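Local structure of Glyoxalase/bleomycin resistance protein/dioxygenase (Catenulispora acidiphila, 4G6X) at residues W63-S68 / G74-L79; Q37-S42 / D140-L145; L48-K53 / A102-D107; E80-A85 / P89-L94. The protein is of unsettled function but belongs to the glyoxalase/bleomycin resistance/dioxygenase superfamily and is tentatively assigned dioxygenase activity. All coordinates share one frame; numbering follows the deposited sequence. Where two conformers were deposited one is given.

In the fold
The four contacts tie together the two four-stranded sheets and the helices of this vicinal oxygen chelate fold. Interaction 1 is the hairpin of strands 61-67 and 76-81. Interaction 3 lies about 9 Å from it, centre to centre, and reaches from the neighbouring strand 51-58 to strand 102-106 of the other sheet. Interaction 2 sets helix 37-46 against a loop of that second sheet, and Q37 NE2 bonds L79 O of interaction 1 at 2.8 Å. Interaction 4 follows strand 76-81 into helix 87-96; its K91 NZ bonds C142 O of interaction 2 at 2.8 Å. A glycerol, probably from crystallisation, lies about 4 Å from the W63 side chain.

Interaction 1: residues W63-S68 / G74-L79; sequences WLTVVS and GTQLLL
L78 places CD1 over one face of the W63 indole. This CH-pi contact puts CD1 3.6 Å from the centroid of the W63 six-membered ring, almost on the ring normal. CG of L78 stands anti to the backbone N (chi1 178°), and the side chain meets the indole at about a right angle. On the same side of the sheet the T65 hydroxyl donates to the Q76 amide, OG1 to OE1 2.9 Å. It meets OE1 from above the carbonyl plane. A water in the plane of the indole, at its edge, accepts from W63 NE1 at 2.9 Å and donates to Q76 OE1 at 2.6 Å. OE1 is thus held by both a hydroxyl and a water. V67 CG1 lies along the Q76 chain, 3.6 Å from CG.

The other side of the sheet is apolar. V66 and L77 lie side by side, with CG2 of V66 3.8 Å from CD2 of L77. L79 CD1 sits near both V66 CG1 and L64 CD2.

In the antiparallel ladder V66 and L77 are a hydrogen-bonded pair, and T65 and L78 a non-hydrogen-bonded one. L79 N donates to L64 O at 2.9 Å, nearly straight. A second water bridges S68 N and T75 O where the strands part. T75 OG1 bonds T75 OG1 of the second subunit. The hairpin has two chemical sides. L64, L77 and L79 pack on Q37 and Y44 of helix 37-46, with V66 on the same side. On the other, L78 covers a W63 face, while the indole N-H edge is water-linked to Q76.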
# COMPACT_ATOMS: atom_id res chain seq x y z
N TRP A 63 -9.14 13.04 5.12
CA TRP A 63 -7.86 12.54 4.71
C TRP A 63 -7.09 12.35 5.98
O TRP A 63 -6.74 13.31 6.62
CB TRP A 63 -7.13 13.58 3.83
CG TRP A 63 -5.74 13.17 3.43
CD1 TRP A 63 -4.53 13.49 4.06
CD2 TRP A 63 -5.37 12.36 2.29
NE1 TRP A 63 -3.48 12.92 3.39
CE2 TRP A 63 -3.91 12.25 2.32
CE3 TRP A 63 -6.07 11.80 1.23
CZ2 TRP A 63 -3.22 11.53 1.35
CZ3 TRP A 63 -5.36 11.07 0.26
CH2 TRP A 63 -3.98 10.96 0.31
N LEU A 64 -6.87 11.10 6.34
CA LEU A 64 -6.24 10.73 7.61
C LEU A 64 -5.08 9.80 7.35
O LEU A 64 -5.27 8.63 6.89
CB LEU A 64 -7.32 10.01 8.41
CG LEU A 64 -6.86 9.48 9.76
CD1 LEU A 64 -6.35 10.61 10.66
CD2 LEU A 64 -8.00 8.66 10.40
N THR A 65 -3.86 10.26 7.66
CA THR A 65 -2.72 9.41 7.51
C THR A 65 -2.02 9.28 8.85
O THR A 65 -2.07 10.19 9.66
CB THR A 65 -1.72 9.93 6.47
OG1 THR A 65 -1.28 11.23 6.90
CG2 THR A 65 -2.38 10.06 5.14
N VAL A 66 -1.34 8.16 9.01
CA VAL A 66 -0.45 7.91 10.15
C VAL A 66 0.95 7.51 9.72
O VAL A 66 1.20 7.12 8.58
CB VAL A 66 -1.06 6.83 11.09
CG1 VAL A 66 -2.44 7.27 11.63
CG2 VAL A 66 -1.12 5.46 10.44
N VAL A 67 1.93 7.63 10.63
CA VAL A 67 3.30 7.30 10.33
C VAL A 67 3.86 6.52 11.52
O VAL A 67 3.31 6.61 12.64
CB VAL A 67 4.17 8.53 10.14
CG1 VAL A 67 3.87 9.23 8.84
CG2 VAL A 67 4.01 9.49 11.30
N SER A 68 4.93 5.77 11.27
CA SER A 68 5.66 5.09 12.35
C SER A 68 6.45 6.14 13.13
O SER A 68 7.00 7.08 12.54
CB SER A 68 6.64 4.06 11.77
OG SER A 68 7.51 3.55 12.78
N GLY A 74 8.68 9.57 6.92
CA GLY A 74 8.75 8.54 5.90
C GLY A 74 7.37 8.24 5.33
O GLY A 74 6.52 9.11 5.27
N THR A 75 7.17 6.99 4.91
CA THR A 75 5.97 6.58 4.23
C THR A 75 4.80 6.76 5.16
O THR A 75 4.94 6.52 6.36
CB THR A 75 6.13 5.13 3.77
OG1 THR A 75 7.33 5.06 2.94
CG2 THR A 75 4.92 4.64 3.02
N GLN A 76 3.68 7.21 4.61
CA GLN A 76 2.45 7.43 5.36
C GLN A 76 1.43 6.34 5.01
O GLN A 76 1.48 5.80 3.91
CB GLN A 76 1.84 8.78 4.98
CG GLN A 76 2.63 9.94 5.53
CD GLN A 76 2.09 11.28 5.05
OE1 GLN A 76 0.87 11.50 4.95
NE2 GLN A 76 3.01 12.23 4.85
N LEU A 77 0.63 5.96 5.99
CA LEU A 77 -0.49 5.03 5.81
C LEU A 77 -1.79 5.82 5.88
O LEU A 77 -2.17 6.42 6.91
CB LEU A 77 -0.47 3.94 6.91
CG LEU A 77 -1.69 3.03 7.11
CD1 LEU A 77 -1.78 2.11 5.89
CD2 LEU A 77 -1.57 2.26 8.43
N LEU A 78 -2.58 5.72 4.79
CA LEU A 78 -3.86 6.39 4.68
C LEU A 78 -4.92 5.42 5.18
O LEU A 78 -4.91 4.28 4.75
CB LEU A 78 -4.15 6.69 3.18
CG LEU A 78 -5.49 7.35 2.86
CD1 LEU A 78 -5.51 8.79 3.36
CD2 LEU A 78 -5.70 7.26 1.34
N LEU A 79 -5.73 5.88 6.12
CA LEU A 79 -6.82 5.11 6.71
C LEU A 79 -8.08 5.57 6.02
O LEU A 79 -8.70 6.54 6.42
CB LEU A 79 -6.84 5.30 8.22
CG LEU A 79 -5.55 4.93 8.94
CD1 LEU A 79 -5.70 5.29 10.42
CD2 LEU A 79 -5.15 3.49 8.72
O HOH W 1 -0.70 13.31 4.00
O HOH W 2 6.37 6.15 8.66

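Interaction 2: residues Q37-S42 / D140-L145; sequences QAKAES and DTCGNL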
# COMPACT_ATOMS: atom_id res chain seq x y z
N GLN A 37 -13.53 5.58 10.23
CA GLN A 37 -12.22 6.26 10.47
C GLN A 37 -11.93 6.60 11.91
O GLN A 37 -10.75 6.67 12.23
CB GLN A 37 -12.04 7.51 9.63
CG GLN A 37 -12.04 7.20 8.16
CD GLN A 37 -11.83 8.47 7.29
OE1 GLN A 37 -12.71 9.34 7.22
NE2 GLN A 37 -10.65 8.60 6.66
N ALA A 38 -12.94 6.94 12.71
CA ALA A 38 -12.70 7.21 14.13
C ALA A 38 -12.23 5.96 14.85
O ALA A 38 -11.30 6.00 15.68
CB ALA A 38 -13.93 7.82 14.77
N LYS A 39 -12.88 4.82 14.61
CA LYS A 39 -12.39 3.57 15.15
C LYS A 39 -10.94 3.28 14.71
O LYS A 39 -10.07 2.87 15.52
CB LYS A 39 -13.30 2.38 14.77
CG LYS A 39 -12.82 1.03 15.25
CD LYS A 39 -13.85 -0.11 15.11
CE LYS A 39 -14.39 -0.14 13.67
NZ LYS A 39 -15.29 -1.31 13.45
N ALA A 40 -10.68 3.50 13.42
CA ALA A 40 -9.36 3.22 12.88
C ALA A 40 -8.29 4.12 13.53
O ALA A 40 -7.20 3.62 13.86
CB ALA A 40 -9.36 3.43 11.37
N GLU A 41 -8.61 5.40 13.67
CA GLU A 41 -7.65 6.31 14.33
C GLU A 41 -7.29 5.78 15.72
O GLU A 41 -6.10 5.69 16.09
CB GLU A 41 -8.20 7.71 14.46
CG GLU A 41 -7.13 8.62 15.07
CD GLU A 41 -7.53 10.06 15.23
OE1 GLU A 41 -8.64 10.44 14.82
OE2 GLU A 41 -6.72 10.82 15.80
N SER A 42 -8.32 5.44 16.48
CA SER A 42 -8.17 4.90 17.84
C SER A 42 -7.33 3.63 17.87
O SER A 42 -6.52 3.44 18.75
CB SER A 42 -9.57 4.56 18.42
OG SER A 42 -9.46 3.83 19.65
N ASP A 140 -7.58 -5.85 12.67
CA ASP A 140 -7.54 -4.42 12.95
C ASP A 140 -8.81 -3.79 13.50
O ASP A 140 -8.84 -2.57 13.74
CB ASP A 140 -6.96 -3.58 11.77
CG ASP A 140 -7.92 -3.36 10.67
OD1 ASP A 140 -9.01 -3.96 10.65
OD2 ASP A 140 -7.59 -2.55 9.75
N THR A 141 -9.89 -4.62 13.66
CA THR A 141 -11.23 -4.20 14.08
C THR A 141 -12.04 -3.47 13.01
O THR A 141 -13.18 -3.15 13.25
CB THR A 141 -11.32 -3.42 15.42
OG1 THR A 141 -10.85 -2.06 15.30
CG2 THR A 141 -10.50 -4.14 16.53
N CYS A 142 -11.38 -3.15 11.90
CA CYS A 142 -11.90 -2.28 10.85
C CYS A 142 -12.23 -3.03 9.54
O CYS A 142 -12.42 -2.37 8.51
CB CYS A 142 -10.92 -1.15 10.52
SG CYS A 142 -10.59 -0.10 11.97
N GLY A 143 -12.28 -4.36 9.58
CA GLY A 143 -12.54 -5.20 8.43
C GLY A 143 -11.32 -5.79 7.72
O GLY A 143 -11.46 -6.41 6.67
N ASN A 144 -10.12 -5.61 8.29
CA ASN A 144 -8.87 -6.13 7.71
C ASN A 144 -8.10 -7.06 8.66
O ASN A 144 -8.17 -6.93 9.92
CB ASN A 144 -7.92 -5.01 7.34
CG ASN A 144 -8.55 -3.93 6.53
OD1 ASN A 144 -8.75 -2.81 7.00
ND2 ASN A 144 -8.87 -4.24 5.28
N LEU A 145 -7.33 -7.95 8.05
CA LEU A 145 -6.28 -8.66 8.75
C LEU A 145 -4.99 -7.92 8.41
O LEU A 145 -4.82 -7.45 7.28
CB LEU A 145 -6.20 -10.12 8.26
CG LEU A 145 -7.44 -11.02 8.55
CD1 LEU A 145 -7.34 -12.37 7.91
CD2 LEU A 145 -7.68 -11.17 10.07
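K39 NZ is held by two oxygens: it donates to T141 O at 2.8 Å and forms a salt bridge with D35 OD2. The ammonium group comes in 21° from the T141 carbonyl plane. The lysine leaves the helix with CG anti to its backbone N (chi1 178°) and bends at chi3, which turns the amine onto the loop. Its chain passes obliquely across T141, and CD lies 3.6 Å from T141 OG1.

C142 SG meets the helix at the next residue, A40. SG is 3.7 Å from A40 CA and 3.8 Å from A40 CB. Both residues also pack on V34 of strand 29-34.

The loop is shaped by D140. OD1 accepts from C142 N at 2.8 Å and from N144 N at 3.1 Å. These two donors approach from opposite faces of the carboxylate plane, which fixes its rotation. OD2 has a separate partner in Y44 OH of helix 37-46. T141 OG1 donates back to D140 O at 2.6 Å.

The bond from C142 N to D140 OD1 makes an Asx turn. It lies in the loop joining strands 134-139 and 145-150, antiparallel neighbours of one sheet. The contact sets this last hairpin turn against helix 37-46, which follows the first strand of the other sheet. Two such sheets, each with strand order 1-4-3-2, are the paired beta-alpha-beta-beta-beta modules of the vicinal oxygen chelate (VOC) fold.

Interaction 3: residues L48-K53 / A102-D107; sequences LGFLVK and ASFAVD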
# COMPACT_ATOMS: atom_id res chain seq x y z
N LEU A 48 -1.64 0.02 17.90
CA LEU A 48 -0.50 -0.31 17.08
C LEU A 48 0.69 0.65 17.26
O LEU A 48 1.82 0.30 16.94
CB LEU A 48 -0.89 -0.33 15.61
CG LEU A 48 -1.96 -1.39 15.29
CD1 LEU A 48 -2.11 -1.47 13.74
CD2 LEU A 48 -1.72 -2.77 15.87
N GLY A 49 0.43 1.85 17.76
CA GLY A 49 1.48 2.82 18.04
C GLY A 49 1.87 3.79 16.94
O GLY A 49 2.87 4.55 17.08
N PHE A 50 1.13 3.79 15.85
CA PHE A 50 1.31 4.85 14.86
C PHE A 50 0.93 6.24 15.39
O PHE A 50 0.18 6.40 16.36
CB PHE A 50 0.55 4.56 13.55
CG PHE A 50 1.00 3.31 12.83
CD1 PHE A 50 2.18 3.28 12.09
CD2 PHE A 50 0.23 2.17 12.86
CE1 PHE A 50 2.57 2.14 11.40
CE2 PHE A 50 0.60 1.03 12.16
CZ PHE A 50 1.76 1.02 11.42
N LEU A 51 1.49 7.26 14.76
CA LEU A 51 1.20 8.65 15.10
C LEU A 51 0.40 9.29 13.98
O LEU A 51 0.68 9.07 12.79
CB LEU A 51 2.51 9.46 15.21
CG LEU A 51 3.58 8.86 16.12
CD1 LEU A 51 4.77 9.81 16.14
CD2 LEU A 51 3.02 8.64 17.52
N VAL A 52 -0.55 10.15 14.35
CA VAL A 52 -1.28 10.90 13.28
C VAL A 52 -0.34 11.89 12.59
O VAL A 52 0.45 12.59 13.26
CB VAL A 52 -2.51 11.64 13.86
CG1 VAL A 52 -3.11 12.58 12.81
CG2 VAL A 52 -3.53 10.61 14.33
N LYS A 53 -0.30 11.87 11.26
CA LYS A 53 0.50 12.76 10.46
C LYS A 53 -0.36 13.87 9.87
O LYS A 53 -0.11 15.03 10.06
CB LYS A 53 1.22 11.99 9.37
CG LYS A 53 2.03 12.81 8.45
CD LYS A 53 3.21 13.40 9.25
CE LYS A 53 4.29 13.84 8.29
NZ LYS A 53 5.48 14.33 9.04
N ALA A 102 -2.51 -5.70 4.54
CA ALA A 102 -1.28 -4.95 4.63
C ALA A 102 -0.34 -5.64 5.59
O ALA A 102 -0.75 -6.47 6.42
CB ALA A 102 -1.57 -3.54 5.12
N SER A 103 0.96 -5.34 5.45
CA SER A 103 1.99 -5.95 6.30
C SER A 103 2.99 -4.90 6.79
O SER A 103 3.50 -4.10 5.99
CB SER A 103 2.75 -7.06 5.53
OG SER A 103 1.91 -7.95 4.81
N PHE A 104 3.32 -4.96 8.09
CA PHE A 104 4.27 -4.02 8.78
C PHE A 104 5.41 -4.79 9.34
O PHE A 104 5.25 -5.94 9.73
CB PHE A 104 3.58 -3.22 9.91
CG PHE A 104 2.38 -2.47 9.42
CD1 PHE A 104 2.52 -1.47 8.49
CD2 PHE A 104 1.11 -2.85 9.78
CE1 PHE A 104 1.41 -0.81 7.96
CE2 PHE A 104 -0.01 -2.21 9.26
CZ PHE A 104 0.13 -1.21 8.32
N ALA A 105 6.58 -4.17 9.36
CA ALA A 105 7.80 -4.83 9.84
C ALA A 105 8.09 -4.52 11.30
O ALA A 105 7.84 -3.40 11.77
CB ALA A 105 8.98 -4.37 8.97
N VAL A 106 8.58 -5.50 12.04
CA VAL A 106 9.00 -5.24 13.42
C VAL A 106 10.33 -5.95 13.66
O VAL A 106 10.63 -6.96 13.00
CB VAL A 106 7.94 -5.70 14.47
CG1 VAL A 106 6.63 -4.91 14.29
CG2 VAL A 106 7.68 -7.20 14.34
N ASP A 107 11.10 -5.45 14.62
CA ASP A 107 12.37 -6.06 15.00
C ASP A 107 12.21 -7.34 15.84
O ASP A 107 13.01 -8.26 15.66
CB ASP A 107 13.22 -5.05 15.79
CG ASP A 107 13.63 -3.84 14.95
OD1 ASP A 107 14.02 -4.03 13.76
OD2 ASP A 107 13.56 -2.70 15.49
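F50 and F104 both turn CG to the side opposite the carbonyl carbon, with chi1 at -62° and -56°. These torsions turn the rings together. F50 stands in the loop just before strand 51-58 of one sheet; F104 lies in strand 102-106 of the other. The alpha-to-beta bond of each residue points at the other segment.

The rings form a T-shaped, edge-to-face pair. F50 supplies the edge and F104 the face. The centroids are 5.2 Å apart and the planes stand at 67°, so the T is somewhat tilted. The touching atom of F50 is CZ, at the far end of its ring. It sits 3.8 Å above the F104 plane, over the ring centre. Its nearest atoms there are CD1 and CE1 of F104, each at 3.9 Å.

Other side chains frame the pair. F50 also packs on Y44 of helix 37-46 and on V66 of strand 61-67. F104 packs on L77 of strand 76-81 and on I146 of strand 145-150. M25 of the second subunit touches F50 as well, and the backbone of A105 forms hydrogen bonds to that subunit.

G49 leads into F50 with a positive phi of 90°. It is the first residue to leave helical geometry after helix 37-46, and the chain turns there toward strand 51-58.

Both phenylalanines are buried, and they are the two residues that touch across these segments. The join is purely apolar and aromatic. Directing the slightly positive C-H edge of F50 at the electron-rich face of F104 should add a modest electrostatic attraction to the dispersion between the rings.

Interaction 4: residues E80-A85 / P89-L94; sequences EPSSHA and PFKEAL
This contact spans the connection from strand 76-81 to helix 87-96, where the chain leaves one sheet and enters the helix that leads on to strand 102-106. The polar link is between S82 and K91. K91 NZ donates to S82 OG at 3.2 Å. The lysine chain starts with CG opposite the carbonyl carbon (chi1 -67°) and continues extended through chi2 to CD. A bend at chi3 (56°) then swings the amine toward the serine. S82 OG also lies 3.8 Å from K91 CD.

C142 O is a closer partner of this ammonium group than the serine, and F33 O accepts from it too. Three oxygens from separate parts of the chain thus gather round one buried amine, and this should help to offset the cost of burying its charge. S82 OG has a further, weak hydrogen bond to V34 O.

Nearer the start of the helix, A85 and P89 touch. The carbonyl oxygen of A85 is 3.3 Å from P89 CD and 3.5 Å from P89 CG, a close packing contact. H84 ND1 caps A86 N at the turn into the helix.

S82 packs on F33 of strand 29-34 and on V87 and T88 of the helix. At the dimer interface, F90 stacks on F90 of the second subunit, and H84 NE2 bonds D97 of that subunit. Helix 87-96 thus touches the end of strand 76-81, the loop holding C142 and the second subunit.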
# COMPACT_ATOMS: atom_id res chain seq x y z
N GLU A 80 -8.40 4.94 4.89
CA GLU A 80 -9.45 5.53 4.04
C GLU A 80 -10.78 4.83 4.10
O GLU A 80 -10.82 3.64 4.41
CB GLU A 80 -9.00 5.74 2.61
CG GLU A 80 -8.86 4.53 1.83
CD GLU A 80 -8.45 4.77 0.35
OE1 GLU A 80 -9.17 5.36 -0.49
OE2 GLU A 80 -7.36 4.29 0.06
N PRO A 81 -11.86 5.59 3.87
CA PRO A 81 -13.20 5.01 4.00
C PRO A 81 -13.44 3.88 3.02
O PRO A 81 -12.83 3.80 1.94
CB PRO A 81 -14.15 6.18 3.71
CG PRO A 81 -13.34 7.40 3.90
CD PRO A 81 -11.92 7.03 3.57
N SER A 82 -14.37 3.00 3.39
CA SER A 82 -14.74 1.82 2.58
C SER A 82 -16.10 2.00 1.92
O SER A 82 -16.79 1.02 1.74
CB SER A 82 -14.77 0.56 3.48
OG SER A 82 -13.46 0.35 4.08
N SER A 83 -16.46 3.21 1.55
CA SER A 83 -17.83 3.48 1.09
C SER A 83 -18.03 3.12 -0.36
O SER A 83 -19.19 2.86 -0.74
CB SER A 83 -18.22 4.94 1.31
OG SER A 83 -17.16 5.74 0.87
N HIS A 84 -16.98 3.04 -1.17
CA HIS A 84 -17.13 2.58 -2.54
C HIS A 84 -17.68 1.19 -2.59
O HIS A 84 -17.23 0.35 -1.87
CB HIS A 84 -15.83 2.65 -3.30
CG HIS A 84 -15.97 2.32 -4.77
ND1 HIS A 84 -16.06 1.09 -5.21
CD2 HIS A 84 -16.05 3.13 -5.87
CE1 HIS A 84 -16.18 1.10 -6.53
NE2 HIS A 84 -16.18 2.35 -6.93
N ALA A 85 -18.65 0.94 -3.46
CA ALA A 85 -19.39 -0.35 -3.46
C ALA A 85 -18.54 -1.61 -3.62
O ALA A 85 -18.87 -2.65 -3.07
CB ALA A 85 -20.49 -0.31 -4.56
N PRO A 89 -16.89 -5.87 -0.26
CA PRO A 89 -16.82 -7.25 -0.76
C PRO A 89 -15.42 -7.81 -0.93
O PRO A 89 -15.15 -8.97 -0.63
CB PRO A 89 -17.56 -7.18 -2.12
CG PRO A 89 -18.46 -5.98 -1.99
CD PRO A 89 -17.74 -4.99 -1.10
N PHE A 90 -14.51 -6.95 -1.40
CA PHE A 90 -13.11 -7.30 -1.54
C PHE A 90 -12.46 -7.59 -0.17
O PHE A 90 -11.86 -8.64 0.03
CB PHE A 90 -12.38 -6.18 -2.29
CG PHE A 90 -10.89 -6.42 -2.44
CD1 PHE A 90 -10.42 -7.52 -3.14
CD2 PHE A 90 -9.98 -5.58 -1.81
CE1 PHE A 90 -9.05 -7.74 -3.29
CE2 PHE A 90 -8.60 -5.80 -1.96
CZ PHE A 90 -8.16 -6.88 -2.70
N LYS A 91 -12.66 -6.70 0.78
CA LYS A 91 -12.14 -6.89 2.13
C LYS A 91 -12.64 -8.18 2.72
O LYS A 91 -11.88 -8.95 3.29
CB LYS A 91 -12.58 -5.73 3.01
CG LYS A 91 -11.95 -4.38 2.62
CD LYS A 91 -12.53 -3.24 3.44
CE LYS A 91 -12.41 -3.43 4.99
NZ LYS A 91 -13.04 -2.30 5.75
N GLU A 92 -13.91 -8.41 2.58
CA GLU A 92 -14.51 -9.63 3.15
C GLU A 92 -13.91 -10.89 2.55
O GLU A 92 -13.76 -11.90 3.25
CB GLU A 92 -16.06 -9.64 2.98
CG GLU A 92 -16.68 -8.61 3.90
CD GLU A 92 -18.19 -8.51 3.82
OE1 GLU A 92 -18.80 -8.94 2.83
OE2 GLU A 92 -18.74 -7.94 4.77
N ALA A 93 -13.66 -10.85 1.26
CA ALA A 93 -13.04 -11.98 0.60
C ALA A 93 -11.64 -12.27 1.09
O ALA A 93 -11.27 -13.42 1.22
CB ALA A 93 -13.08 -11.82 -0.90
N LEU A 94 -10.87 -11.23 1.35
CA LEU A 94 -9.53 -11.40 1.85
C LEU A 94 -9.60 -12.03 3.24
O LEU A 94 -8.90 -13.02 3.54
CB LEU A 94 -8.79 -10.06 1.88
CG LEU A 94 -8.46 -9.37 0.55
CD1 LEU A 94 -7.56 -8.19 0.90
CD2 LEU A 94 -7.79 -10.28 -0.47